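Local coordinates for 70 kDa protein (Xanthomonas sp., PDB 4B2N) that is a dihaem c-type cytochrome that acts as a rubber oxygenase, cleaving polyisoprene with dioxygen, and is related to the bacterial cytochrome c peroxidases, at residues S347-P352 with G508-A513; Q563-K568 with A654-I659; L122-L127 with E135-R140; T115-I120 with N150-P155. One frame throughout, in Å; residues are numbered along the deposited sequence.

Contact 1. Residues S347-P352 with G508-A513; sequences SPATYP and GAWATA
The indole of Trp510 stands between its own turn and the loop 347-352, and its N-H edge and one face both meet that loop. Its pyrrole N-H is at the edge: NE1 donates to Ala349 O at 2.9 Å, with an N-H...O angle of 153°. The acceptor lies close to the indole plane, whereas the donor sits well above the carbonyl plane. One face of the six-membered ring receives the Tyr351 backbone, whose CA is 3.9 Å from the ring centroid in a CH-pi contact. Tyr351 then turns its own ring edge toward that face, with the two planes at 85° and CD1 3.6 Å from Trp510 CE3, a T-shaped pair. The Tyr351 torsion, with CG anti to N (chi1 -178°), sends the ring out so that its edge, at CD1, meets the indole face. The loop 347-352 joins helices 333-345 and 357-369, while Trp510 belongs to the cytochrome c-like region, its side chain about 9 Å from a bound haem c. Pro352 CD comes over the same face of the indole, 3.4 Å from Trp510 CH2. On the opposite face Ala511 CB lies over the ring system, so the indole is clamped from both sides. At the other end Pro348 CB rests 3.5 Å from Gly508 CA. Beyond the pair, Tyr351 also meets the ring of Trp562, and Trp510 touches Leu199.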
# COMPACT_ATOMS: atom_id res chain seq x y z
N SER A 347 8.42 10.94 -8.29
CA SER A 347 7.29 11.78 -8.68
C SER A 347 6.31 10.98 -9.54
O SER A 347 6.70 10.15 -10.34
CB SER A 347 7.78 13.05 -9.46
OG SER A 347 8.82 13.69 -8.68
N PRO A 348 5.03 11.33 -9.48
CA PRO A 348 4.05 10.70 -10.35
C PRO A 348 4.24 10.97 -11.83
O PRO A 348 4.75 12.05 -12.21
CB PRO A 348 2.71 11.38 -9.92
CG PRO A 348 2.99 11.97 -8.62
CD PRO A 348 4.44 12.39 -8.62
N ALA A 349 3.80 10.02 -12.67
CA ALA A 349 3.66 10.28 -14.12
C ALA A 349 2.77 11.49 -14.38
O ALA A 349 1.80 11.76 -13.61
CB ALA A 349 3.02 9.06 -14.81
N THR A 350 3.10 12.22 -15.45
CA THR A 350 2.31 13.39 -15.81
C THR A 350 1.26 12.96 -16.82
O THR A 350 1.42 12.01 -17.58
CB THR A 350 3.16 14.54 -16.42
OG1 THR A 350 3.84 14.03 -17.58
CG2 THR A 350 4.16 15.08 -15.41
N TYR A 351 0.15 13.66 -16.82
CA TYR A 351 -1.03 13.22 -17.56
C TYR A 351 -0.72 13.27 -19.03
O TYR A 351 -0.18 14.28 -19.46
CB TYR A 351 -2.11 14.20 -17.26
CG TYR A 351 -3.41 13.87 -17.90
CD1 TYR A 351 -4.24 12.88 -17.35
CD2 TYR A 351 -3.86 14.58 -19.04
CE1 TYR A 351 -5.44 12.54 -17.94
CE2 TYR A 351 -5.10 14.28 -19.60
CZ TYR A 351 -5.88 13.28 -19.04
OH TYR A 351 -7.10 12.99 -19.60
N PRO A 352 -0.98 12.16 -19.79
CA PRO A 352 -0.49 12.10 -21.17
C PRO A 352 -1.47 12.70 -22.22
O PRO A 352 -1.11 12.81 -23.39
CB PRO A 352 -0.25 10.59 -21.39
CG PRO A 352 -1.34 9.97 -20.55
CD PRO A 352 -1.71 10.93 -19.44
N GLY A 508 -0.95 12.78 -9.22
CA GLY A 508 -0.79 11.39 -9.78
C GLY A 508 -2.13 10.68 -9.77
O GLY A 508 -2.32 9.67 -10.43
N ALA A 509 -3.12 11.22 -9.05
CA ALA A 509 -4.37 10.49 -8.84
C ALA A 509 -5.11 10.29 -10.15
O ALA A 509 -5.94 9.40 -10.26
CB ALA A 509 -5.27 11.26 -7.88
N TRP A 510 -4.84 11.12 -11.14
CA TRP A 510 -5.39 10.89 -12.48
C TRP A 510 -5.21 9.46 -12.98
O TRP A 510 -6.06 8.90 -13.73
CB TRP A 510 -4.75 11.95 -13.43
CG TRP A 510 -3.31 11.65 -13.91
CD1 TRP A 510 -2.11 12.24 -13.45
CD2 TRP A 510 -2.87 10.65 -14.87
NE1 TRP A 510 -1.02 11.74 -14.09
CE2 TRP A 510 -1.39 10.77 -14.95
CE3 TRP A 510 -3.52 9.75 -15.72
CZ2 TRP A 510 -0.64 10.02 -15.79
CZ3 TRP A 510 -2.72 8.95 -16.55
CH2 TRP A 510 -1.32 9.11 -16.59
N ALA A 511 -4.10 8.83 -12.55
CA ALA A 511 -3.64 7.57 -13.07
C ALA A 511 -4.02 6.35 -12.21
O ALA A 511 -3.80 5.17 -12.63
CB ALA A 511 -2.12 7.62 -13.16
N THR A 512 -4.46 6.59 -10.99
CA THR A 512 -4.48 5.53 -9.96
C THR A 512 -5.86 4.97 -9.68
O THR A 512 -6.12 4.45 -8.59
CB THR A 512 -3.79 5.98 -8.66
OG1 THR A 512 -4.57 7.06 -8.09
CG2 THR A 512 -2.38 6.54 -8.95
N ALA A 513 -6.78 5.04 -10.64
CA ALA A 513 -8.08 4.41 -10.39
C ALA A 513 -7.87 2.84 -10.23
O ALA A 513 -6.93 2.27 -10.77
CB ALA A 513 -9.03 4.75 -11.56

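Contact 2. Residues Q563-K568 with A654-I659; sequences QKLGWK and ALIEYI
A G1 beta bulge, in which Leu565 and Gly566 both face Asp561 of the paired strand, brings the loop 563-568 against the C-terminal helix 649-660. The side-chain packing is apolar and centres on Leu565. Leu565 CD2 approaches Ile656 CG2 to 3.6 Å, and the same methyl lies 4.3 Å from Ile659 CG2. It therefore reaches two residues three positions apart, which point from the same side of the helix. Leu565 and Ile656 run past one another in opposite directions. In Ile656 the CG2 methyl is anti to the backbone N and CG1 anti to the carbonyl carbon (chi1 -76°), which lets CG2 touch both Leu565 CD2 and Gln563 O, the latter at 3.5 Å. The backbone of Leu565 has the positive phi (70°) of the first bulge position. Gln563 and Lys564 direct their CB atoms away from the helix; the backbone N atoms of both are held by Asp561 OD1, and Lys564 makes a cation-pi contact with Trp525. Leu524 of helix 524-528 touches both Leu565 and Ile659, extending the apolar patch. Ile659 in turn touches a haem c, its side chain about 8 Å from that of His394, an axial ligand of the iron. The arrangement thus forms second-shell packing behind a haem c pocket, with the bulge backing a helix that lines it.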
# COMPACT_ATOMS: atom_id res chain seq x y z
N GLN A 563 -12.17 10.83 -19.71
CA GLN A 563 -13.07 11.94 -19.37
C GLN A 563 -13.44 11.96 -17.91
O GLN A 563 -13.31 12.98 -17.24
CB GLN A 563 -14.36 11.92 -20.16
CG GLN A 563 -14.14 12.06 -21.66
CD GLN A 563 -15.33 11.48 -22.42
OE1 GLN A 563 -16.45 11.39 -21.89
NE2 GLN A 563 -15.09 11.04 -23.66
N LYS A 564 -13.90 10.83 -17.43
CA LYS A 564 -14.28 10.69 -16.03
C LYS A 564 -13.11 10.28 -15.13
O LYS A 564 -13.28 10.21 -13.89
CB LYS A 564 -15.41 9.66 -15.96
CG LYS A 564 -16.71 10.31 -16.39
CD LYS A 564 -17.89 9.40 -16.17
CE LYS A 564 -19.10 9.92 -16.93
NZ LYS A 564 -20.32 9.24 -16.40
N LEU A 565 -11.97 9.89 -15.76
CA LEU A 565 -10.67 9.70 -15.11
C LEU A 565 -10.76 8.46 -14.24
O LEU A 565 -11.00 8.55 -13.03
CB LEU A 565 -10.27 10.93 -14.27
CG LEU A 565 -8.96 11.62 -14.54
CD1 LEU A 565 -8.71 11.84 -16.03
CD2 LEU A 565 -8.95 12.96 -13.81
N GLY A 566 -10.51 7.32 -14.90
CA GLY A 566 -10.59 6.01 -14.26
C GLY A 566 -10.75 4.88 -15.27
O GLY A 566 -10.61 5.13 -16.46
N TRP A 567 -11.06 3.66 -14.79
CA TRP A 567 -11.30 2.50 -15.69
C TRP A 567 -12.61 2.67 -16.39
O TRP A 567 -13.58 3.11 -15.80
CB TRP A 567 -11.22 1.17 -14.93
CG TRP A 567 -9.81 1.04 -14.44
CD1 TRP A 567 -9.30 1.28 -13.14
CD2 TRP A 567 -8.66 0.75 -15.28
NE1 TRP A 567 -7.92 1.18 -13.15
CE2 TRP A 567 -7.48 0.84 -14.42
CE3 TRP A 567 -8.49 0.49 -16.65
CZ2 TRP A 567 -6.18 0.61 -14.91
CZ3 TRP A 567 -7.21 0.24 -17.12
CH2 TRP A 567 -6.06 0.32 -16.27
N LYS A 568 -12.64 2.32 -17.65
CA LYS A 568 -13.92 2.05 -18.30
C LYS A 568 -14.52 0.84 -17.54
O LYS A 568 -13.79 -0.04 -17.05
CB LYS A 568 -13.73 1.76 -19.79
CG LYS A 568 -13.30 2.97 -20.57
CD LYS A 568 -13.19 2.70 -22.05
CE LYS A 568 -13.17 3.98 -22.85
NZ LYS A 568 -12.57 3.59 -24.15
N ALA A 654 -14.89 20.63 -13.95
CA ALA A 654 -13.78 21.57 -13.74
C ALA A 654 -12.77 20.96 -12.80
O ALA A 654 -11.53 21.04 -13.04
CB ALA A 654 -14.25 22.92 -13.19
N LEU A 655 -13.28 20.32 -11.75
CA LEU A 655 -12.41 19.69 -10.77
C LEU A 655 -11.66 18.54 -11.42
O LEU A 655 -10.47 18.36 -11.14
CB LEU A 655 -13.23 19.16 -9.61
CG LEU A 655 -13.65 20.13 -8.48
CD1 LEU A 655 -14.71 19.39 -7.68
CD2 LEU A 655 -12.46 20.53 -7.60
N ILE A 656 -12.32 17.79 -12.31
CA ILE A 656 -11.57 16.72 -13.02
C ILE A 656 -10.46 17.24 -13.90
O ILE A 656 -9.33 16.71 -13.92
CB ILE A 656 -12.52 15.78 -13.79
CG1 ILE A 656 -13.20 14.83 -12.80
CG2 ILE A 656 -11.79 14.97 -14.85
CD1 ILE A 656 -14.56 14.37 -13.34
N GLU A 657 -10.75 18.29 -14.66
CA GLU A 657 -9.74 18.91 -15.47
C GLU A 657 -8.58 19.39 -14.60
O GLU A 657 -7.41 19.26 -14.98
CB GLU A 657 -10.34 20.11 -16.20
CG GLU A 657 -9.56 20.35 -17.46
CD GLU A 657 -9.75 19.27 -18.51
OE1 GLU A 657 -10.60 18.36 -18.35
OE2 GLU A 657 -8.99 19.30 -19.50
N TYR A 658 -8.90 19.99 -13.45
CA TYR A 658 -7.83 20.42 -12.56
C TYR A 658 -6.96 19.23 -12.08
O TYR A 658 -5.71 19.31 -12.03
CB TYR A 658 -8.43 21.18 -11.38
CG TYR A 658 -7.38 21.57 -10.37
CD1 TYR A 658 -6.25 22.31 -10.77
CD2 TYR A 658 -7.51 21.23 -9.03
CE1 TYR A 658 -5.29 22.67 -9.86
CE2 TYR A 658 -6.53 21.59 -8.09
CZ TYR A 658 -5.44 22.33 -8.54
OH TYR A 658 -4.49 22.74 -7.69
N ILE A 659 -7.59 18.12 -11.78
CA ILE A 659 -6.82 16.97 -11.25
C ILE A 659 -5.85 16.40 -12.31
O ILE A 659 -4.78 15.82 -11.98
CB ILE A 659 -7.75 15.89 -10.65
CG1 ILE A 659 -8.40 16.44 -9.36
CG2 ILE A 659 -6.96 14.57 -10.37
CD1 ILE A 659 -9.69 15.77 -8.98

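Contact 3. Residues L122-L127 with E135-R140; sequences LQWGYL and EQVSKR
Trp124, third residue of the type I beta turn Leu122-Gly125, packs its indole against helix 133-141, touching residues from successive turns of that helix. The tight part is the indole with Arg140. Arg140 CD lies over the five-membered ring, 3.5 Å from its centroid and 24° off the normal, a CH-pi contact. The guanidinium is tilted 26° from the indole plane, with Trp124 CD1 over one of its faces. An extended chain starting anti to the backbone N (chi1 -175°) carries the group that far from the helix. At the far rim, Val137 CG2 meets Trp124 CZ2 in the ring plane at 3.8 Å, and Gln136 CB lies 3.6 Å from CZ3. The Tyr126 ring edge meets the end of Gln136, its OH bonded to Lys549 N. Trp124 NE1 bonds to Tyr141 OH. Arg140 NE forms a salt bridge with Asp224; together with NH1 bonds to Asn550 OD1 and a water, this probably limits the guanidinium's rotation. The looser side is bridged by that single water, and Lys549 NZ also bonds to Trp124 O. The water accepts from Arg140 NH1 at 2.8 Å and lies equally close, 2.8 Å, to Trp124 O.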
# COMPACT_ATOMS: atom_id res chain seq x y z
N LEU A 122 0.94 -26.16 -15.06
CA LEU A 122 0.30 -27.43 -14.61
C LEU A 122 -0.80 -27.12 -13.64
O LEU A 122 -1.88 -27.70 -13.74
CB LEU A 122 1.28 -28.43 -13.98
CG LEU A 122 2.30 -28.97 -14.97
CD1 LEU A 122 3.35 -29.78 -14.21
CD2 LEU A 122 1.60 -29.79 -16.09
N GLN A 123 -0.54 -26.19 -12.70
CA GLN A 123 -1.52 -25.81 -11.70
C GLN A 123 -2.68 -25.02 -12.28
O GLN A 123 -3.73 -24.86 -11.66
CB GLN A 123 -0.84 -24.97 -10.55
CG GLN A 123 -0.12 -25.90 -9.54
CD GLN A 123 1.04 -26.64 -10.15
OE1 GLN A 123 1.89 -26.06 -10.90
NE2 GLN A 123 1.09 -27.95 -9.88
N TRP A 124 -2.49 -24.47 -13.47
CA TRP A 124 -3.64 -23.78 -14.13
C TRP A 124 -4.49 -24.82 -14.85
O TRP A 124 -5.52 -24.47 -15.40
CB TRP A 124 -3.14 -22.88 -15.23
CG TRP A 124 -2.13 -21.84 -14.85
CD1 TRP A 124 -1.79 -21.39 -13.58
CD2 TRP A 124 -1.27 -21.11 -15.76
NE1 TRP A 124 -0.81 -20.47 -13.62
CE2 TRP A 124 -0.46 -20.22 -14.92
CE3 TRP A 124 -1.11 -21.08 -17.13
CZ2 TRP A 124 0.48 -19.34 -15.45
CZ3 TRP A 124 -0.12 -20.23 -17.67
CH2 TRP A 124 0.62 -19.35 -16.85
N GLY A 125 -4.02 -26.07 -14.94
CA GLY A 125 -4.78 -27.11 -15.67
C GLY A 125 -4.31 -27.31 -17.12
O GLY A 125 -5.00 -28.01 -17.86
N TYR A 126 -3.12 -26.81 -17.50
CA TYR A 126 -2.60 -27.02 -18.85
C TYR A 126 -1.71 -28.27 -18.73
O TYR A 126 -1.21 -28.57 -17.63
CB TYR A 126 -1.77 -25.84 -19.34
CG TYR A 126 -2.56 -24.57 -19.61
CD1 TYR A 126 -3.99 -24.56 -19.65
CD2 TYR A 126 -1.91 -23.41 -19.87
CE1 TYR A 126 -4.73 -23.36 -19.93
CE2 TYR A 126 -2.60 -22.22 -20.13
CZ TYR A 126 -3.99 -22.22 -20.19
OH TYR A 126 -4.63 -21.03 -20.45
N LEU A 127 -1.50 -28.95 -19.85
CA LEU A 127 -0.66 -30.14 -19.76
C LEU A 127 0.76 -29.85 -20.23
O LEU A 127 1.68 -30.48 -19.75
CB LEU A 127 -1.22 -31.29 -20.60
CG LEU A 127 -2.57 -31.82 -20.12
CD1 LEU A 127 -3.20 -32.73 -21.18
CD2 LEU A 127 -2.41 -32.61 -18.82
N GLU A 135 3.37 -14.26 -20.87
CA GLU A 135 2.23 -13.36 -20.86
C GLU A 135 1.06 -13.86 -20.01
O GLU A 135 0.40 -13.06 -19.36
CB GLU A 135 1.75 -13.11 -22.29
CG GLU A 135 0.49 -12.22 -22.33
CD GLU A 135 0.15 -11.80 -23.77
OE1 GLU A 135 -0.24 -12.65 -24.60
OE2 GLU A 135 0.35 -10.64 -24.09
N GLN A 136 0.73 -15.15 -20.10
CA GLN A 136 -0.33 -15.70 -19.27
C GLN A 136 -0.08 -15.54 -17.77
O GLN A 136 -1.03 -15.34 -17.00
CB GLN A 136 -0.56 -17.21 -19.62
CG GLN A 136 -1.24 -17.31 -21.00
CD GLN A 136 -1.91 -18.66 -21.21
OE1 GLN A 136 -1.60 -19.41 -22.17
NE2 GLN A 136 -2.85 -18.95 -20.35
N VAL A 137 1.21 -15.62 -17.37
CA VAL A 137 1.51 -15.36 -15.97
C VAL A 137 1.02 -13.98 -15.56
O VAL A 137 0.35 -13.86 -14.53
CB VAL A 137 2.98 -15.52 -15.60
CG1 VAL A 137 3.25 -15.10 -14.14
CG2 VAL A 137 3.39 -16.96 -15.86
N SER A 138 1.37 -12.97 -16.35
CA SER A 138 0.97 -11.55 -16.11
C SER A 138 -0.51 -11.45 -16.09
O SER A 138 -1.07 -10.81 -15.21
CB SER A 138 1.52 -10.64 -17.23
OG SER A 138 2.85 -10.23 -16.82
N LYS A 139 -1.16 -12.04 -17.09
CA LYS A 139 -2.61 -11.93 -17.17
C LYS A 139 -3.32 -12.56 -15.96
O LYS A 139 -4.15 -11.93 -15.32
CB LYS A 139 -3.13 -12.61 -18.45
CG LYS A 139 -2.99 -11.77 -19.71
CD LYS A 139 -3.24 -12.72 -20.90
CE LYS A 139 -3.22 -12.01 -22.19
NZ LYS A 139 -3.77 -13.02 -23.14
N ARG A 140 -2.93 -13.80 -15.62
CA ARG A 140 -3.59 -14.56 -14.56
C ARG A 140 -3.44 -13.86 -13.22
O ARG A 140 -4.39 -13.75 -12.43
CB ARG A 140 -2.97 -15.97 -14.44
CG ARG A 140 -3.71 -16.86 -13.42
CD ARG A 140 -3.09 -18.23 -13.53
NE ARG A 140 -3.59 -19.13 -12.51
CZ ARG A 140 -4.65 -19.92 -12.70
NH1 ARG A 140 -5.30 -19.86 -13.88
NH2 ARG A 140 -5.04 -20.75 -11.73
O HOH W 1 -6.75 -22.24 -14.33

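Contact 4. Residues T115-I120 with N150-P155; sequences TSYHFI and NPYPLP
Tyr152 receives two residues of helix 114-118 at once, Tyr117 on its ring face and His118 at its ring edge. The aromatic contact is T-shaped: the Tyr117 edge points at the face of Tyr152, the centroids are 5.0 Å apart and the planes stand at 84°. Its nearest atoms are the two CE2 carbons, 3.5 Å apart. Tyr152 CG lies between its backbone N and carbonyl carbon (chi1 78°), which swings the ring off the strand 151-152 toward the helix. With His118 the Tyr152 ring meets rim to rim, and these three rings form an aromatic cluster.

The polar contact belongs to the same cluster. His118 ND1 and Tyr152 OH are 2.7 Å apart at an angle of 160°, a hydrogen bond in which either could be the donor; each partner sits near the plane of the other's ring. A water adds a second polar link, lying 2.9 Å from Thr115 OG1 and donating to Pro153 O at 3.1 Å.

Apolar contacts finish the joint. Pro155 lies over one face of the His118 imidazole, though the modelled closeness of the two is doubtful. Leu154 CD2 reaches His118 CE1 at 3.7 Å, and Pro155 CG meets Phe119 CE2 at 3.9 Å. Behind the cluster, Ile187 of strand 186-189 touches both Tyr117 and Tyr152. Because ND1 is engaged with the hydroxyl, rotation of the His118 ring is probably restrained, pinning the end of the helix to the strand that pairs with 167-168.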
# COMPACT_ATOMS: atom_id res chain seq x y z
N THR A 115 11.88 -24.15 -10.53
CA THR A 115 11.31 -25.16 -11.45
C THR A 115 9.81 -25.34 -11.30
O THR A 115 9.07 -25.54 -12.31
CB THR A 115 12.08 -26.51 -11.36
OG1 THR A 115 13.35 -26.27 -11.99
CG2 THR A 115 11.34 -27.64 -12.13
N SER A 116 9.31 -25.18 -10.09
CA SER A 116 7.89 -25.23 -9.91
C SER A 116 7.19 -24.06 -10.60
O SER A 116 6.08 -24.23 -11.17
CB SER A 116 7.55 -25.12 -8.44
OG SER A 116 7.99 -26.26 -7.70
N TYR A 117 7.80 -22.87 -10.51
CA TYR A 117 7.26 -21.73 -11.20
C TYR A 117 7.30 -21.95 -12.74
O TYR A 117 6.33 -21.72 -13.43
CB TYR A 117 7.99 -20.41 -10.83
CG TYR A 117 7.64 -19.34 -11.82
CD1 TYR A 117 6.49 -18.55 -11.64
CD2 TYR A 117 8.43 -19.12 -12.93
CE1 TYR A 117 6.14 -17.59 -12.57
CE2 TYR A 117 8.11 -18.14 -13.87
CZ TYR A 117 6.95 -17.37 -13.66
OH TYR A 117 6.60 -16.39 -14.51
N HIS A 118 8.39 -22.50 -13.22
CA HIS A 118 8.55 -22.80 -14.62
C HIS A 118 7.43 -23.69 -15.13
O HIS A 118 7.07 -23.59 -16.33
CB HIS A 118 9.89 -23.50 -14.83
CG HIS A 118 10.35 -23.52 -16.26
ND1 HIS A 118 10.51 -22.37 -17.01
CD2 HIS A 118 10.64 -24.59 -17.10
CE1 HIS A 118 10.93 -22.71 -18.24
NE2 HIS A 118 11.03 -24.07 -18.30
N PHE A 119 6.92 -24.55 -14.26
CA PHE A 119 5.85 -25.53 -14.63
C PHE A 119 4.49 -25.14 -14.09
O PHE A 119 3.58 -25.95 -14.07
CB PHE A 119 6.25 -27.00 -14.28
CG PHE A 119 7.31 -27.55 -15.21
CD1 PHE A 119 6.97 -28.10 -16.45
CD2 PHE A 119 8.66 -27.46 -14.91
CE1 PHE A 119 7.95 -28.59 -17.34
CE2 PHE A 119 9.65 -27.95 -15.79
CZ PHE A 119 9.31 -28.52 -17.02
N ILE A 120 4.34 -23.92 -13.55
CA ILE A 120 3.08 -23.60 -12.86
C ILE A 120 1.87 -23.63 -13.80
O ILE A 120 0.78 -23.62 -13.33
CB ILE A 120 3.13 -22.16 -12.21
CG1 ILE A 120 2.12 -22.02 -11.05
CG2 ILE A 120 3.07 -21.06 -13.28
CD1 ILE A 120 2.63 -20.99 -10.08
N ASN A 150 14.50 -9.35 -15.00
CA ASN A 150 13.96 -9.85 -13.73
C ASN A 150 14.10 -11.36 -13.84
O ASN A 150 13.17 -12.05 -14.17
CB ASN A 150 12.51 -9.40 -13.64
CG ASN A 150 11.86 -9.75 -12.27
OD1 ASN A 150 10.60 -9.76 -12.16
ND2 ASN A 150 12.65 -10.08 -11.28
N PRO A 151 15.30 -11.90 -13.62
CA PRO A 151 15.57 -13.27 -14.15
C PRO A 151 15.18 -14.42 -13.20
O PRO A 151 15.09 -14.25 -11.97
CB PRO A 151 17.11 -13.23 -14.36
CG PRO A 151 17.61 -12.37 -13.25
CD PRO A 151 16.53 -11.26 -13.08
N TYR A 152 14.99 -15.61 -13.78
CA TYR A 152 14.86 -16.82 -12.95
C TYR A 152 15.51 -17.96 -13.75
O TYR A 152 15.59 -17.85 -14.96
CB TYR A 152 13.40 -17.13 -12.64
CG TYR A 152 12.60 -17.78 -13.76
CD1 TYR A 152 12.56 -19.23 -13.85
CD2 TYR A 152 11.88 -17.00 -14.68
CE1 TYR A 152 11.79 -19.86 -14.86
CE2 TYR A 152 11.11 -17.63 -15.65
CZ TYR A 152 11.07 -19.03 -15.71
OH TYR A 152 10.32 -19.68 -16.63
N PRO A 153 16.01 -19.01 -13.05
CA PRO A 153 16.73 -20.03 -13.84
C PRO A 153 15.76 -21.08 -14.41
O PRO A 153 14.86 -21.58 -13.70
CB PRO A 153 17.64 -20.71 -12.78
CG PRO A 153 16.81 -20.61 -11.51
CD PRO A 153 16.19 -19.23 -11.59
N LEU A 154 15.93 -21.37 -15.70
CA LEU A 154 15.26 -22.51 -16.35
C LEU A 154 15.83 -23.78 -15.73
O LEU A 154 16.97 -23.74 -15.21
CB LEU A 154 15.54 -22.46 -17.85
CG LEU A 154 15.19 -21.14 -18.59
CD1 LEU A 154 15.13 -21.47 -20.08
CD2 LEU A 154 13.88 -20.47 -18.15
N PRO A 155 15.08 -24.91 -15.83
CA PRO A 155 15.54 -26.17 -15.32
C PRO A 155 16.95 -26.45 -15.79
O PRO A 155 17.26 -26.25 -16.97
CB PRO A 155 14.54 -27.17 -15.94
CG PRO A 155 13.25 -26.39 -15.90
CD PRO A 155 13.70 -25.01 -16.36
O HOH W 2 15.34 -24.17 -12.06

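In the fold
Contacts 1 and 2 lie near the haems and adjoin each other: Ala513 O takes a probable hydrogen bond from Trp567 NE1, and Tyr351 CE1 packs on Leu565 CD1. Contact 2 is buried and its side-chain packing is apolar, whereas contact 1 is only partly buried and adds an indole-to-carbonyl bond. Contacts 3 and 4 form a second pair away from the annotated sites, their centres 13 Å apart, joined where Val137 of helix 133-141 meets Tyr117 of helix 114-118. Contact 3 is buried yet hydrated and charged; contact 4 is partly exposed and combines aromatic, polar and proline packing. About 12 Å separates the nearest atoms of contacts 2 and 3.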